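Long-range contacts in putative hemin storage protein (PDB 6AU1), which cleaves deacetylated poly-beta-1,6-N-acetylglucosamine with the glycoside hydrolase domain modelled here, an activity that can disrupt bacterial biofilms: residues V90-P95 / D155-H160; L130-P135 / T168-P173. All blocks are in the same frame, centred on the assembly; numbering follows the deposited sequence.

Contact 1 of 2, residues V90-P95 / D155-H160; sequences VYAWLP and DGLLFH
Strands 90-94 and 156-159 run side by side in parallel, 4.2 Å apart at the closest approach of their axes and splayed by 31°, with Tyr91, Ala92, Trp93 and Leu94 facing Gly156, Leu157, Leu158 and Phe159 in turn. Helix 135-151 lies between them in the chain, making a beta-alpha-beta crossover of the TIM-barrel fold. Backbone bonds tie Ala92 N to Gly156 O, Leu158 N to Ala92 O, Leu94 N to Leu158 O and His160 N to Leu94 O. At the start, a side chain takes over: Asp155 OD2 receives Val90 N at 2.8 Å in a nearly straight bond, through its anti lone pair, while Asp155 N donates back to Val90 O. Lys83, from helix 75-86, forms a salt bridge with the same OD2.

Tyr91, Trp93 and Leu158 share one face of the sheet, where Tyr45 and Tyr335 also meet the tyrosine and tryptophan rings, respectively. The Tyr91 ring lies across the backbone of Gly156, whose CA sits over its face, 4.1 Å from the ring centroid, as a CH-pi contact. Further along, Leu158 runs beside Trp93 and puts CD2 over the indole, 3.7 Å from Trp93 CD1. The other face carries Ala92 and Leu157, whose methyls CB and CD2 touch at 4.1 Å, and here Phe75 of helix 75-86 packs on Ala92.

Beyond the paired residues, His160 swings its ring back toward the indole, with CG anti to the backbone N (chi1 -170°). The two rings form an offset edge-to-face pair, the indole edge toward the imidazole face and the planes at 67°, and Trp93 NE1 comes to 2.9 Å from His160 ND1.

Contact 2 of 2, residues L130-P135 / T168-P173; sequences LSPFHP and TEDSSP
Asp170 meets Ser131 and Phe133 where the loop leading to helix 173-181 packs against the turn leading to helix 135-151. Along 168-173, Thr168 OG1 bonds to Ser114, and Glu169 OE1 forms salt bridges with Arg117 and Arg129. A cis peptide then leads into Asp170, whose carboxylate is extended toward the other loop, with CG anti to the backbone N (chi1 -176°). Its OD2 accepts Ser131 OG on the syn side at 2.6 Å. The same oxygen lies at the edge of the Phe133 ring, 3.4 Å from CD2, with ring and carboxylate planes 74° apart. Past Ser171, Ser172 is the N-cap of helix 173-181, and both its N and OG bond Asp170 OD1 from one face of the carboxylate, each at 3.0 Å; the bond from N closes an Asx turn. Gln113 N is another donor to Asp170 OD1. Within the facing turn, Ser131 OG also accepts from Phe133 N (3.3 Å), closing an ST turn inside the type I turn Ser131-His134. With both oxygens met by donors, buried Asp170 is probably ionised, its charge offset by these bonds and perhaps by the nearby helix N-terminus.

Overall arrangement
The segments alternate along the chain: strand 90-94, turn 130-135, strand 156-159, then loop 168-173. Contact 1 pairs two neighbouring barrel strands, and contact 2 joins the long connections that follow those same strands. Helix 135-151 links the two, starting at the turn of contact 2 and leading back to the second strand of contact 1. Their centres are 23 Å apart and the nearest atoms about 8 Å. The centre of contact 1 lies about 8 Å from the centre of the chain, that of contact 2 about 20 Å. A 1,2-ethanediol, probably from the crystallisation liquor, lies about 4 Å from the His160 side chain and may mark a pocket at the C-terminal strand ends, where TIM-barrel enzymes place their active sites.

Contact 1 of 2, residues V90-P95 / D155-H160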
# COMPACT_ATOMS: atom_id res chain seq x y z
N VAL A 90 4.18 12.40 -7.74
CA VAL A 90 3.07 11.44 -7.77
C VAL A 90 3.60 10.02 -7.72
O VAL A 90 4.45 9.65 -8.53
CB VAL A 90 2.19 11.61 -9.03
CG1 VAL A 90 1.14 10.47 -9.11
CG2 VAL A 90 1.51 12.97 -9.01
N TYR A 91 3.10 9.23 -6.77
CA TYR A 91 3.44 7.81 -6.71
C TYR A 91 2.27 7.00 -7.24
O TYR A 91 1.12 7.30 -6.90
CB TYR A 91 3.73 7.33 -5.28
CG TYR A 91 5.00 7.81 -4.62
CD1 TYR A 91 5.42 9.13 -4.70
CD2 TYR A 91 5.76 6.93 -3.85
CE1 TYR A 91 6.58 9.56 -4.05
CE2 TYR A 91 6.91 7.34 -3.20
CZ TYR A 91 7.32 8.66 -3.31
OH TYR A 91 8.46 9.09 -2.66
N ALA A 92 2.54 5.98 -8.04
CA ALA A 92 1.49 5.06 -8.45
C ALA A 92 1.27 4.05 -7.34
O ALA A 92 2.19 3.34 -6.95
CB ALA A 92 1.86 4.36 -9.75
N TRP A 93 0.04 4.00 -6.82
CA TRP A 93 -0.34 3.08 -5.76
C TRP A 93 -1.04 1.88 -6.42
O TRP A 93 -2.10 2.04 -7.03
CB TRP A 93 -1.22 3.82 -4.74
CG TRP A 93 -1.98 3.00 -3.76
CD1 TRP A 93 -1.62 1.79 -3.22
CD2 TRP A 93 -3.26 3.33 -3.21
NE1 TRP A 93 -2.60 1.36 -2.35
CE2 TRP A 93 -3.62 2.28 -2.33
CE3 TRP A 93 -4.13 4.41 -3.36
CZ2 TRP A 93 -4.82 2.28 -1.62
CZ3 TRP A 93 -5.34 4.41 -2.66
CH2 TRP A 93 -5.66 3.35 -1.79
N LEU A 94 -0.43 0.70 -6.33
CA LEU A 94 -0.94 -0.48 -7.04
C LEU A 94 -0.83 -1.70 -6.14
O LEU A 94 0.07 -1.76 -5.31
CB LEU A 94 -0.14 -0.68 -8.34
CG LEU A 94 -0.70 -1.43 -9.54
CD1 LEU A 94 -2.02 -0.82 -10.02
CD2 LEU A 94 0.34 -1.48 -10.67
N PRO A 95 -1.73 -2.68 -6.30
CA PRO A 95 -1.59 -3.93 -5.56
C PRO A 95 -0.31 -4.66 -5.95
O PRO A 95 0.21 -4.48 -7.04
CB PRO A 95 -2.81 -4.75 -5.99
CG PRO A 95 -3.80 -3.74 -6.52
CD PRO A 95 -2.92 -2.69 -7.17
N ASP A 155 6.49 9.40 -10.37
CA ASP A 155 7.76 9.59 -9.69
C ASP A 155 8.15 8.46 -8.76
O ASP A 155 9.32 8.32 -8.38
CB ASP A 155 7.72 10.90 -8.91
CG ASP A 155 7.37 12.07 -9.78
OD1 ASP A 155 8.22 12.42 -10.63
OD2 ASP A 155 6.26 12.64 -9.63
N GLY A 156 7.17 7.66 -8.37
CA GLY A 156 7.43 6.57 -7.45
C GLY A 156 6.36 5.52 -7.48
O GLY A 156 5.36 5.66 -8.19
N LEU A 157 6.57 4.46 -6.71
CA LEU A 157 5.57 3.41 -6.54
C LEU A 157 5.22 3.27 -5.07
O LEU A 157 6.11 3.30 -4.22
CB LEU A 157 6.09 2.06 -7.04
CG LEU A 157 6.32 1.82 -8.53
CD1 LEU A 157 7.11 0.53 -8.68
CD2 LEU A 157 4.97 1.73 -9.27
N LEU A 158 3.93 3.15 -4.78
CA LEU A 158 3.51 2.71 -3.46
C LEU A 158 2.96 1.30 -3.59
O LEU A 158 1.91 1.07 -4.20
CB LEU A 158 2.46 3.64 -2.84
CG LEU A 158 1.84 3.09 -1.55
CD1 LEU A 158 2.87 2.99 -0.40
CD2 LEU A 158 0.59 3.89 -1.12
N PHE A 159 3.67 0.35 -3.03
CA PHE A 159 3.18 -1.01 -3.00
C PHE A 159 2.12 -1.15 -1.90
O PHE A 159 2.38 -0.87 -0.73
CB PHE A 159 4.34 -1.99 -2.77
CG PHE A 159 5.36 -1.99 -3.88
CD1 PHE A 159 5.06 -2.52 -5.14
CD2 PHE A 159 6.64 -1.48 -3.67
CE1 PHE A 159 6.00 -2.52 -6.16
CE2 PHE A 159 7.59 -1.48 -4.68
CZ PHE A 159 7.27 -2.00 -5.93
N HIS A 160 0.93 -1.58 -2.30
CA HIS A 160 -0.28 -1.67 -1.47
C HIS A 160 -0.15 -2.62 -0.29
O HIS A 160 0.75 -3.46 -0.27
CB HIS A 160 -1.43 -2.12 -2.39
CG HIS A 160 -2.81 -2.04 -1.78
ND1 HIS A 160 -3.18 -1.08 -0.86
CD2 HIS A 160 -3.92 -2.79 -2.01
CE1 HIS A 160 -4.45 -1.25 -0.54
NE2 HIS A 160 -4.92 -2.28 -1.22

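Contact 2 of 2, residues L130-P135 / T168-P173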
# COMPACT_ATOMS: atom_id res chain seq x y z
N LEU A 130 -3.02 -13.17 -6.00
CA LEU A 130 -2.33 -14.13 -6.86
C LEU A 130 -1.11 -14.66 -6.11
O LEU A 130 -0.52 -13.95 -5.29
CB LEU A 130 -1.92 -13.48 -8.18
CG LEU A 130 -3.08 -13.13 -9.12
CD1 LEU A 130 -2.57 -12.34 -10.31
CD2 LEU A 130 -3.77 -14.42 -9.56
N SER A 131 -0.74 -15.91 -6.37
CA SER A 131 0.46 -16.48 -5.78
C SER A 131 1.73 -16.02 -6.48
O SER A 131 1.95 -16.34 -7.65
CB SER A 131 0.41 -18.00 -5.81
OG SER A 131 1.62 -18.54 -5.28
N PRO A 132 2.60 -15.28 -5.77
CA PRO A 132 3.83 -14.84 -6.43
C PRO A 132 4.83 -15.99 -6.61
O PRO A 132 5.88 -15.79 -7.20
CB PRO A 132 4.38 -13.77 -5.48
CG PRO A 132 3.90 -14.23 -4.13
CD PRO A 132 2.53 -14.83 -4.37
N PHE A 133 4.48 -17.17 -6.10
CA PHE A 133 5.29 -18.37 -6.32
C PHE A 133 4.96 -19.09 -7.64
O PHE A 133 5.72 -19.94 -8.09
CB PHE A 133 5.11 -19.35 -5.14
CG PHE A 133 5.52 -18.77 -3.82
CD1 PHE A 133 6.85 -18.80 -3.41
CD2 PHE A 133 4.59 -18.17 -2.99
CE1 PHE A 133 7.24 -18.26 -2.19
CE2 PHE A 133 4.97 -17.63 -1.77
CZ PHE A 133 6.30 -17.67 -1.37
N HIS A 134 3.82 -18.74 -8.24
CA HIS A 134 3.42 -19.36 -9.51
C HIS A 134 3.98 -18.55 -10.68
O HIS A 134 3.77 -17.34 -10.76
CB HIS A 134 1.90 -19.44 -9.61
CG HIS A 134 1.42 -20.38 -10.67
ND1 HIS A 134 1.52 -20.11 -12.02
CD2 HIS A 134 0.84 -21.61 -10.58
CE1 HIS A 134 1.03 -21.13 -12.71
NE2 HIS A 134 0.61 -22.05 -11.86
N PRO A 135 4.72 -19.21 -11.58
CA PRO A 135 5.37 -18.50 -12.69
C PRO A 135 4.41 -17.73 -13.59
O PRO A 135 4.80 -16.67 -14.10
CB PRO A 135 6.06 -19.63 -13.47
CG PRO A 135 5.44 -20.90 -12.99
CD PRO A 135 5.05 -20.65 -11.57
N THR A 168 -0.38 -19.74 7.64
CA THR A 168 -0.91 -20.93 6.98
C THR A 168 -0.74 -20.85 5.46
O THR A 168 -1.23 -21.71 4.72
CB THR A 168 -2.41 -21.15 7.29
OG1 THR A 168 -3.19 -20.11 6.66
CG2 THR A 168 -2.66 -21.14 8.79
N GLU A 169 -0.05 -19.79 5.01
CA GLU A 169 0.10 -19.48 3.59
C GLU A 169 1.57 -19.30 3.23
O GLU A 169 2.39 -19.07 4.13
CB GLU A 169 -0.65 -18.18 3.26
CG GLU A 169 -2.16 -18.24 3.51
CD GLU A 169 -2.81 -16.86 3.43
OE1 GLU A 169 -4.01 -16.79 3.09
OE2 GLU A 169 -2.12 -15.85 3.69
N ASP A 170 1.96 -19.38 1.96
CA ASP A 170 1.20 -19.85 0.82
C ASP A 170 1.37 -21.38 0.76
O ASP A 170 2.49 -21.87 0.80
CB ASP A 170 1.75 -19.16 -0.44
CG ASP A 170 0.99 -19.49 -1.70
OD1 ASP A 170 0.21 -20.46 -1.73
OD2 ASP A 170 1.22 -18.76 -2.69
N SER A 171 0.26 -22.12 0.71
CA SER A 171 0.31 -23.59 0.75
C SER A 171 0.18 -24.24 -0.63
O SER A 171 0.08 -25.47 -0.75
CB SER A 171 -0.79 -24.13 1.68
OG SER A 171 -2.07 -23.78 1.18
N SER A 172 0.19 -23.42 -1.68
CA SER A 172 0.04 -23.93 -3.04
C SER A 172 1.27 -24.75 -3.43
O SER A 172 2.34 -24.58 -2.84
CB SER A 172 -0.18 -22.77 -4.02
OG SER A 172 0.99 -21.98 -4.15
N PRO A 173 1.13 -25.67 -4.40
CA PRO A 173 2.24 -26.57 -4.75
C PRO A 173 3.51 -25.82 -5.16
O PRO A 173 4.62 -26.24 -4.81
CB PRO A 173 1.67 -27.38 -5.93
CG PRO A 173 0.20 -27.39 -5.69
CD PRO A 173 -0.13 -26.04 -5.09